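Local coordinates for erythrocyte binding antigen 140 (Plasmodium falciparum, PDB 4GF2), which probably binds a host-cell surface receptor on erythrocytes, glycophorin C with its sialic acid, through a region holding two Duffy binding domains, during invasion by the parasite, at residues A[374-379]-A[455-460]; A[386-391]-A[461-466]; A[398-403]-A[471-476]. The protein carries 3 engineered substitutions. One frame throughout, in Å; residues are numbered along the deposited sequence.

Contact 1 (A[374-379]-A[455-460]); sequences YEAQLL and KVMSAV
Ala376 sets its methyl group against the backbone of Met457, and apolar packing carries most of the contact. Ala376 CB lies 3.6 Å from the backbone O of Met457 and 4.2 Å from Met457 CB. Val460 reaches the same methyl with both branches: CG1 and CG2 are each 4.0 Å from Ala376 CB. With CG1 of Val460 anti to its own carbonyl carbon (chi1 -55°), both methyls rest on this turn, CG1 beside Gln377 N and CG2 3.9 Å from Ala376 O. Met457 turns back at its last torsion (chi3 75°), which brings CE to 4.3 Å from Glu375 CG, a loose brush along the aliphatic part of that side chain.

The polar ends are engaged elsewhere. The carboxylate of Glu375 forms a salt bridge with Lys319 and accepts from Ser398 OG and Cys349 N, while Gln377 NE2 donates to Ala303 O. Val460 O is taken by Lys380 NZ.

The segments meet through aliphatic groups packed on one another and on backbone atoms, without a hydrogen bond between them. In this buried part of the second Duffy binding domain, shape fit rather than directed bonding joins helix 361-382 to the C-terminal part of helix 435-457 and the residues that follow.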
loop_
_atom_site.group_PDB
_atom_site.type_symbol
_atom_site.label_atom_id
_atom_site.label_comp_id
_atom_site.label_asym_id
_atom_site.label_seq_id
_atom_site.Cartn_x
_atom_site.Cartn_y
_atom_site.Cartn_z
ATOM N N TYR A 374 -9.551 -15.105 3.414
ATOM C CA TYR A 374 -10.416 -15.721 4.414
ATOM C C TYR A 374 -11.639 -16.364 3.775
ATOM O O TYR A 374 -12.045 -17.454 4.167
ATOM C CB TYR A 374 -10.824 -14.707 5.483
ATOM C CG TYR A 374 -9.650 -14.245 6.313
ATOM C CD1 TYR A 374 -8.914 -15.150 7.062
ATOM C CD2 TYR A 374 -9.268 -12.910 6.334
ATOM C CE1 TYR A 374 -7.832 -14.741 7.818
ATOM C CE2 TYR A 374 -8.184 -12.490 7.081
ATOM C CZ TYR A 374 -7.470 -13.412 7.820
ATOM O OH TYR A 374 -6.397 -12.997 8.567
ATOM N N GLU A 375 -12.224 -15.703 2.783
ATOM C CA GLU A 375 -13.348 -16.293 2.074
ATOM C C GLU A 375 -12.937 -17.653 1.519
ATOM O O GLU A 375 -13.662 -18.635 1.659
ATOM C CB GLU A 375 -13.824 -15.382 0.944
ATOM C CG GLU A 375 -14.951 -15.969 0.101
ATOM C CD GLU A 375 -16.230 -16.186 0.889
ATOM O OE1 GLU A 375 -16.300 -15.748 2.057
ATOM O OE2 GLU A 375 -17.176 -16.788 0.335
ATOM N N ALA A 376 -11.758 -17.711 0.908
ATOM C CA ALA A 376 -11.274 -18.955 0.320
ATOM C C ALA A 376 -11.075 -20.012 1.395
ATOM O O ALA A 376 -11.539 -21.143 1.258
ATOM C CB ALA A 376 -9.980 -18.722 -0.440
ATOM N N GLN A 377 -10.386 -19.640 2.468
ATOM C CA GLN A 377 -10.124 -20.575 3.553
ATOM C C GLN A 377 -11.428 -21.078 4.162
ATOM O O GLN A 377 -11.603 -22.277 4.362
ATOM C CB GLN A 377 -9.274 -19.917 4.638
ATOM C CG GLN A 377 -7.808 -19.756 4.287
ATOM C CD GLN A 377 -7.035 -19.076 5.400
ATOM O OE1 GLN A 377 -7.543 -18.161 6.046
ATOM N NE2 GLN A 377 -5.808 -19.530 5.640
ATOM N N LEU A 378 -12.337 -20.155 4.459
ATOM C CA LEU A 378 -13.616 -20.508 5.063
ATOM C C LEU A 378 -14.413 -21.446 4.174
ATOM O O LEU A 378 -15.012 -22.409 4.655
ATOM C CB LEU A 378 -14.434 -19.258 5.346
ATOM C CG LEU A 378 -13.843 -18.361 6.423
ATOM C CD1 LEU A 378 -14.627 -17.073 6.513
ATOM C CD2 LEU A 378 -13.844 -19.086 7.746
ATOM N N LEU A 379 -14.423 -21.156 2.877
ATOM C CA LEU A 379 -15.082 -22.021 1.911
ATOM C C LEU A 379 -14.411 -23.386 1.889
ATOM O O LEU A 379 -15.078 -24.417 1.954
ATOM C CB LEU A 379 -15.045 -21.397 0.516
ATOM C CG LEU A 379 -15.973 -20.200 0.295
ATOM C CD1 LEU A 379 -15.711 -19.583 -1.065
ATOM C CD2 LEU A 379 -17.433 -20.607 0.425
ATOM N N LYS A 455 -5.045 -15.331 -7.409
ATOM C CA LYS A 455 -3.856 -16.032 -6.938
ATOM C C LYS A 455 -4.007 -16.474 -5.488
ATOM O O LYS A 455 -3.725 -17.624 -5.154
ATOM C CB LYS A 455 -2.612 -15.151 -7.080
ATOM C CG LYS A 455 -1.956 -15.217 -8.449
ATOM C CD LYS A 455 -0.727 -14.322 -8.530
ATOM C CE LYS A 455 -0.026 -14.475 -9.870
ATOM N NZ LYS A 455 1.156 -13.581 -9.992
ATOM N N VAL A 456 -4.453 -15.563 -4.626
ATOM C CA VAL A 456 -4.548 -15.871 -3.203
ATOM C C VAL A 456 -5.718 -16.804 -2.905
ATOM O O VAL A 456 -5.634 -17.638 -2.005
ATOM C CB VAL A 456 -4.651 -14.594 -2.321
ATOM C CG1 VAL A 456 -3.442 -13.698 -2.537
ATOM C CG2 VAL A 456 -5.935 -13.836 -2.597
ATOM N N MET A 457 -6.804 -16.677 -3.663
ATOM C CA MET A 457 -7.973 -17.523 -3.444
ATOM C C MET A 457 -7.729 -18.931 -3.962
ATOM O O MET A 457 -8.236 -19.900 -3.401
ATOM C CB MET A 457 -9.208 -16.933 -4.125
ATOM C CG MET A 457 -9.697 -15.629 -3.513
ATOM S SD MET A 457 -11.280 -15.112 -4.208
ATOM C CE MET A 457 -12.405 -16.241 -3.397
ATOM N N SER A 458 -6.950 -19.041 -5.032
ATOM C CA SER A 458 -6.688 -20.327 -5.660
ATOM C C SER A 458 -5.675 -21.143 -4.867
ATOM O O SER A 458 -5.437 -22.316 -5.169
ATOM C CB SER A 458 -6.180 -20.124 -7.088
ATOM O OG SER A 458 -4.957 -19.407 -7.106
ATOM N N ALA A 459 -5.085 -20.521 -3.852
ATOM C CA ALA A 459 -4.047 -21.167 -3.056
ATOM C C ALA A 459 -4.593 -22.304 -2.199
ATOM O O ALA A 459 -3.837 -23.163 -1.748
ATOM C CB ALA A 459 -3.355 -20.144 -2.179
ATOM N N VAL A 460 -5.903 -22.312 -1.972
ATOM C CA VAL A 460 -6.510 -23.336 -1.125
ATOM C C VAL A 460 -6.956 -24.569 -1.913
ATOM O O VAL A 460 -7.544 -25.490 -1.344
ATOM C CB VAL A 460 -7.717 -22.782 -0.350
ATOM C CG1 VAL A 460 -7.313 -21.551 0.444
ATOM C CG2 VAL A 460 -8.866 -22.463 -1.299
#

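Contact 2 (A[386-391]-A[461-466]); sequences KDENAL and LKNKET
The carboxylate of Glu388 and the amide of Asn463 meet with their planes 73° apart. Asn463 ND2 donates to Glu388 OE2 over 3.0 Å with an N-H...O angle of 154°; it arrives on the syn side of the carboxylate, a little out of its plane, whereas OE2 lies close to the plane of the amide. The two flat groups, steeply inclined, are therefore not stacked. The same oxygen is approached by an aliphatic neighbour, Lys462 CB, 3.4 Å from Glu388 OE2. The ammonium group of Lys462 leads away along an extended chain, and NZ is 6.1 Å from Glu388 OE2, so any attraction between these opposite charges acts at a distance. Glu388 spans the distance because its chain is extended beyond CG (chi2 -179°).

Here the first turn of helix 388-407 faces the loop between helices 435-457 and 470-475, in the second Duffy binding domain. Asp387 is the N-cap of that first turn: its OD1 accepts from Ala390 N at 2.7 Å. The loop makes a short 3-10 turn at 464-466, in which Thr466 N donates to Asn463 O and Thr466 OG1 adds a weak bond to the same oxygen.

Beside the polar pair, Thr466 CG2 lies 4.1 Å from Asn389 OD1. Deeper in, Leu461 CD2 packs at 3.9 Å against Leu391 CB, and Leu461 also touches Ile395, one turn further along helix 388-407.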
loop_
_atom_site.group_PDB
_atom_site.type_symbol
_atom_site.label_atom_id
_atom_site.label_comp_id
_atom_site.label_asym_id
_atom_site.label_seq_id
_atom_site.Cartn_x
_atom_site.Cartn_y
_atom_site.Cartn_z
ATOM N N LYS A 386 -15.657 -32.089 -0.561
ATOM C CA LYS A 386 -16.128 -32.131 -1.943
ATOM C C LYS A 386 -14.969 -32.372 -2.903
ATOM O O LYS A 386 -13.805 -32.277 -2.517
ATOM C CB LYS A 386 -16.849 -30.831 -2.303
ATOM C CG LYS A 386 -18.257 -30.738 -1.736
ATOM C CD LYS A 386 -19.017 -29.552 -2.308
ATOM C CE LYS A 386 -20.478 -29.571 -1.888
ATOM N NZ LYS A 386 -21.223 -30.717 -2.480
ATOM N N ASP A 387 -15.290 -32.680 -4.155
ATOM C CA ASP A 387 -14.267 -32.970 -5.155
ATOM C C ASP A 387 -13.620 -31.688 -5.679
ATOM O O ASP A 387 -14.099 -30.586 -5.412
ATOM C CB ASP A 387 -14.860 -33.784 -6.309
ATOM C CG ASP A 387 -15.909 -33.018 -7.090
ATOM O OD1 ASP A 387 -15.614 -31.896 -7.549
ATOM O OD2 ASP A 387 -17.032 -33.540 -7.246
ATOM N N GLU A 388 -12.530 -31.845 -6.423
ATOM C CA GLU A 388 -11.765 -30.708 -6.929
ATOM C C GLU A 388 -12.601 -29.768 -7.787
ATOM O O GLU A 388 -12.547 -28.551 -7.614
ATOM C CB GLU A 388 -10.564 -31.194 -7.743
ATOM C CG GLU A 388 -9.335 -31.509 -6.914
ATOM C CD GLU A 388 -8.168 -31.968 -7.764
ATOM O OE1 GLU A 388 -8.382 -32.270 -8.958
ATOM O OE2 GLU A 388 -7.035 -32.024 -7.240
ATOM N N ASN A 389 -13.361 -30.333 -8.719
ATOM C CA ASN A 389 -14.142 -29.538 -9.658
ATOM C C ASN A 389 -15.208 -28.693 -8.963
ATOM O O ASN A 389 -15.492 -27.572 -9.383
ATOM C CB ASN A 389 -14.790 -30.441 -10.708
ATOM C CG ASN A 389 -13.768 -31.228 -11.508
ATOM O OD1 ASN A 389 -12.596 -30.858 -11.572
ATOM N ND2 ASN A 389 -14.211 -32.319 -12.125
ATOM N N ALA A 390 -15.792 -29.233 -7.898
ATOM C CA ALA A 390 -16.821 -28.526 -7.149
ATOM C C ALA A 390 -16.186 -27.416 -6.325
ATOM O O ALA A 390 -16.606 -26.260 -6.392
ATOM C CB ALA A 390 -17.578 -29.488 -6.249
ATOM N N LEU A 391 -15.172 -27.773 -5.543
ATOM C CA LEU A 391 -14.439 -26.795 -4.754
ATOM C C LEU A 391 -13.986 -25.662 -5.658
ATOM O O LEU A 391 -14.093 -24.487 -5.308
ATOM C CB LEU A 391 -13.225 -27.439 -4.092
ATOM C CG LEU A 391 -13.283 -27.558 -2.571
ATOM C CD1 LEU A 391 -12.089 -28.351 -2.061
ATOM C CD2 LEU A 391 -13.330 -26.178 -1.933
ATOM N N LEU A 461 -6.666 -24.593 -3.210
ATOM C CA LEU A 461 -7.081 -25.701 -4.067
ATOM C C LEU A 461 -5.918 -26.619 -4.439
ATOM O O LEU A 461 -4.817 -26.153 -4.733
ATOM C CB LEU A 461 -7.707 -25.160 -5.352
ATOM C CG LEU A 461 -8.936 -24.269 -5.190
ATOM C CD1 LEU A 461 -9.242 -23.564 -6.498
ATOM C CD2 LEU A 461 -10.134 -25.081 -4.727
ATOM N N LYS A 462 -6.168 -27.925 -4.428
ATOM C CA LYS A 462 -5.211 -28.884 -4.964
ATOM C C LYS A 462 -5.139 -28.668 -6.468
ATOM O O LYS A 462 -6.149 -28.351 -7.097
ATOM C CB LYS A 462 -5.655 -30.318 -4.671
ATOM C CG LYS A 462 -5.796 -30.659 -3.197
ATOM C CD LYS A 462 -6.294 -32.087 -3.020
ATOM C CE LYS A 462 -6.497 -32.442 -1.557
ATOM N NZ LYS A 462 -7.047 -33.816 -1.391
ATOM N N ASN A 463 -3.953 -28.838 -7.044
ATOM C CA ASN A 463 -3.764 -28.601 -8.471
ATOM C C ASN A 463 -4.495 -27.337 -8.907
ATOM O O ASN A 463 -5.583 -27.404 -9.478
ATOM C CB ASN A 463 -4.267 -29.795 -9.286
ATOM C CG ASN A 463 -3.542 -31.085 -8.946
ATOM O OD1 ASN A 463 -2.442 -31.340 -9.436
ATOM N ND2 ASN A 463 -4.162 -31.910 -8.108
ATOM N N LYS A 464 -3.891 -26.184 -8.636
ATOM C CA LYS A 464 -4.533 -24.898 -8.889
ATOM C C LYS A 464 -4.918 -24.734 -10.358
ATOM O O LYS A 464 -5.995 -24.227 -10.668
ATOM C CB LYS A 464 -3.617 -23.749 -8.455
ATOM C CG LYS A 464 -3.100 -23.872 -7.027
ATOM C CD LYS A 464 -2.635 -22.532 -6.473
ATOM C CE LYS A 464 -1.541 -21.912 -7.323
ATOM N NZ LYS A 464 -1.169 -20.554 -6.835
ATOM N N GLU A 465 -4.043 -25.169 -11.259
ATOM C CA GLU A 465 -4.281 -25.014 -12.692
ATOM C C GLU A 465 -5.440 -25.878 -13.188
ATOM O O GLU A 465 -5.823 -25.803 -14.354
ATOM C CB GLU A 465 -3.013 -25.330 -13.485
ATOM C CG GLU A 465 -1.886 -24.335 -13.260
ATOM C CD GLU A 465 -0.724 -24.541 -14.214
ATOM O OE1 GLU A 465 -0.834 -25.402 -15.112
ATOM O OE2 GLU A 465 0.298 -23.838 -14.065
ATOM N N THR A 466 -5.991 -26.703 -12.304
ATOM C CA THR A 466 -7.207 -27.443 -12.611
ATOM C C THR A 466 -8.372 -26.468 -12.748
ATOM O O THR A 466 -9.334 -26.725 -13.473
ATOM C CB THR A 466 -7.539 -28.459 -11.501
ATOM O OG1 THR A 466 -6.479 -29.419 -11.392
ATOM C CG2 THR A 466 -8.848 -29.180 -11.797
#

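Contact 3 (A[398-403]-A[471-476]); sequences SYADLA and DKFQKI
Ala400 points its methyl at the backbone of Gln474, where the two helices come closest, and two aromatic rings, one from each helix, frame this meeting point. Ala400 CB is 4.0 Å from Gln474 CA and 4.3 Å from Gln474 CB. The ring of Phe473 reaches the same methyl obliquely, with CD2 4.1 Å from Ala400 CB. Phe473 is swung there by its first torsion, with CG anti to the backbone N (chi1 -175°).

Tyr399 comes from the other helix in a comparable way. Its ring slants across Gln474, with CE2 4.2 Å from Gln474 CB, and the plane of the ring stands 84° from that of the Gln474 amide. The placement of the Gln474 side chain beside Ala403 is doubtful, because the modelled carbons lie too close together.

Tyr399 is packed beyond this contact as well: its ring meets Trp454 edge-to-face and also meets Trp446, while its hydroxyl bonds to Lys450 O. These partners belong to helix 435-457, so the tyrosine reaches across to a third helix. Arg481 of helix 478-508 touches both Ala400 and Phe473.

Within helix 470-475, Lys475 NZ forms a salt bridge to Asp471 OD2 at 3.1 Å.

The axes of segments 398-403 and 471-475 pass 9.0 Å apart at a crossing angle of -55°. This is helix-on-helix packing at an inclined crossing, with a small residue, Ala400, at the nearest backbone approach, within the largely helical fold of a Duffy binding domain.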
loop_
_atom_site.group_PDB
_atom_site.type_symbol
_atom_site.label_atom_id
_atom_site.label_comp_id
_atom_site.label_asym_id
_atom_site.label_seq_id
_atom_site.Cartn_x
_atom_site.Cartn_y
_atom_site.Cartn_z
ATOM N N SER A 398 -17.546 -17.012 -5.322
ATOM C CA SER A 398 -17.279 -15.886 -4.430
ATOM C C SER A 398 -16.286 -14.908 -5.052
ATOM O O SER A 398 -16.390 -13.697 -4.868
ATOM C CB SER A 398 -16.774 -16.379 -3.075
ATOM O OG SER A 398 -17.835 -16.967 -2.341
ATOM N N TYR A 399 -15.325 -15.438 -5.797
ATOM C CA TYR A 399 -14.401 -14.602 -6.548
ATOM C C TYR A 399 -15.163 -13.645 -7.462
ATOM O O TYR A 399 -14.897 -12.443 -7.487
ATOM C CB TYR A 399 -13.469 -15.477 -7.383
ATOM C CG TYR A 399 -12.636 -14.700 -8.370
ATOM C CD1 TYR A 399 -11.667 -13.810 -7.933
ATOM C CD2 TYR A 399 -12.815 -14.857 -9.739
ATOM C CE1 TYR A 399 -10.899 -13.097 -8.826
ATOM C CE2 TYR A 399 -12.047 -14.148 -10.642
ATOM C CZ TYR A 399 -11.090 -13.267 -10.178
ATOM O OH TYR A 399 -10.318 -12.555 -11.064
ATOM N N ALA A 400 -16.114 -14.187 -8.216
ATOM C CA ALA A 400 -16.892 -13.392 -9.159
ATOM C C ALA A 400 -17.791 -12.386 -8.438
ATOM O O ALA A 400 -18.004 -11.276 -8.921
ATOM C CB ALA A 400 -17.721 -14.300 -10.045
ATOM N N ASP A 401 -18.329 -12.777 -7.287
ATOM C CA ASP A 401 -19.160 -11.872 -6.507
ATOM C C ASP A 401 -18.324 -10.697 -6.019
ATOM O O ASP A 401 -18.787 -9.557 -6.004
ATOM C CB ASP A 401 -19.790 -12.591 -5.314
ATOM C CG ASP A 401 -21.012 -13.405 -5.694
ATOM O OD1 ASP A 401 -21.593 -13.162 -6.773
ATOM O OD2 ASP A 401 -21.404 -14.282 -4.899
ATOM N N LEU A 402 -17.089 -10.977 -5.618
ATOM C CA LEU A 402 -16.192 -9.924 -5.165
ATOM C C LEU A 402 -15.958 -8.942 -6.297
ATOM O O LEU A 402 -16.010 -7.727 -6.100
ATOM C CB LEU A 402 -14.865 -10.509 -4.693
ATOM C CG LEU A 402 -14.921 -11.265 -3.368
ATOM C CD1 LEU A 402 -13.637 -12.048 -3.140
ATOM C CD2 LEU A 402 -15.166 -10.301 -2.224
ATOM N N ALA A 403 -15.712 -9.481 -7.488
ATOM C CA ALA A 403 -15.518 -8.663 -8.673
ATOM C C ALA A 403 -16.723 -7.751 -8.896
ATOM O O ALA A 403 -16.571 -6.567 -9.201
ATOM C CB ALA A 403 -15.300 -9.547 -9.883
ATOM N N ASP A 471 -11.583 -15.982 -15.083
ATOM C CA ASP A 471 -11.748 -14.639 -15.624
ATOM C C ASP A 471 -13.011 -14.537 -16.476
ATOM O O ASP A 471 -13.796 -13.603 -16.319
ATOM C CB ASP A 471 -10.530 -14.240 -16.454
ATOM C CG ASP A 471 -10.548 -12.777 -16.845
ATOM O OD1 ASP A 471 -11.118 -11.967 -16.083
ATOM O OD2 ASP A 471 -9.995 -12.436 -17.911
ATOM N N LYS A 472 -13.200 -15.495 -17.380
ATOM C CA LYS A 472 -14.409 -15.538 -18.198
ATOM C C LYS A 472 -15.644 -15.667 -17.317
ATOM O O LYS A 472 -16.667 -15.029 -17.565
ATOM C CB LYS A 472 -14.366 -16.709 -19.183
ATOM C CG LYS A 472 -13.788 -16.367 -20.547
ATOM C CD LYS A 472 -13.876 -17.559 -21.494
ATOM C CE LYS A 472 -13.400 -17.202 -22.893
ATOM N NZ LYS A 472 -13.504 -18.356 -23.830
ATOM N N PHE A 473 -15.547 -16.504 -16.291
ATOM C CA PHE A 473 -16.667 -16.729 -15.390
ATOM C C PHE A 473 -17.096 -15.427 -14.718
ATOM O O PHE A 473 -18.289 -15.154 -14.573
ATOM C CB PHE A 473 -16.295 -17.769 -14.334
ATOM C CG PHE A 473 -17.432 -18.147 -13.434
ATOM C CD1 PHE A 473 -18.542 -18.799 -13.942
ATOM C CD2 PHE A 473 -17.389 -17.858 -12.079
ATOM C CE1 PHE A 473 -19.590 -19.151 -13.118
ATOM C CE2 PHE A 473 -18.433 -18.208 -11.250
ATOM C CZ PHE A 473 -19.536 -18.856 -11.768
ATOM N N GLN A 474 -16.117 -14.622 -14.324
ATOM C CA GLN A 474 -16.387 -13.359 -13.647
ATOM C C GLN A 474 -17.091 -12.367 -14.570
ATOM O O GLN A 474 -17.778 -11.459 -14.104
ATOM C CB GLN A 474 -15.082 -12.757 -13.120
ATOM C CG GLN A 474 -15.237 -11.389 -12.477
ATOM C CD GLN A 474 -14.691 -10.269 -13.345
ATOM O OE1 GLN A 474 -13.650 -10.419 -13.992
ATOM N NE2 GLN A 474 -15.391 -9.137 -13.366
ATOM N N LYS A 475 -16.922 -12.544 -15.876
ATOM C CA LYS A 475 -17.542 -11.649 -16.849
ATOM C C LYS A 475 -19.015 -11.980 -17.094
ATOM O O LYS A 475 -19.735 -11.195 -17.710
ATOM C CB LYS A 475 -16.780 -11.687 -18.179
ATOM C CG LYS A 475 -15.378 -11.102 -18.114
ATOM C CD LYS A 475 -14.891 -10.691 -19.495
ATOM C CE LYS A 475 -13.496 -10.080 -19.451
ATOM N NZ LYS A 475 -12.425 -11.106 -19.325
ATOM N N ILE A 476 -19.461 -13.137 -16.615
ATOM C CA ILE A 476 -20.849 -13.553 -16.795
ATOM C C ILE A 476 -21.769 -12.827 -15.819
ATOM O O ILE A 476 -21.498 -12.798 -14.619
ATOM C CB ILE A 476 -21.010 -15.067 -16.579
ATOM C CG1 ILE A 476 -20.291 -15.836 -17.688
ATOM C CG2 ILE A 476 -22.485 -15.450 -16.547
ATOM C CD1 ILE A 476 -20.382 -17.336 -17.549
#

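How the contacts relate
Followed from the N terminus, the chain supplies all three first segments, 374-379, 386-391 and 398-403, before any of the second ones, 455-460, 461-466 and 471-476. Each contact therefore closes a long, mostly helical loop, and the three loops cross one another rather than nest. Contact 1 joins helix 361-382 to helix 435-457. Contacts 2 and 3 use successive parts of helix 388-407, tying its start to the loop before helix 470-475 and its middle to that helix itself. Contacts 1 and 2 touch where Lys464 packs on Ser458 and Ala459. Contacts 1 and 3 adjoin, Met457 packing on Tyr399 and Leu402. Contacts 2 and 3 remain about 8 Å apart at their nearest atoms.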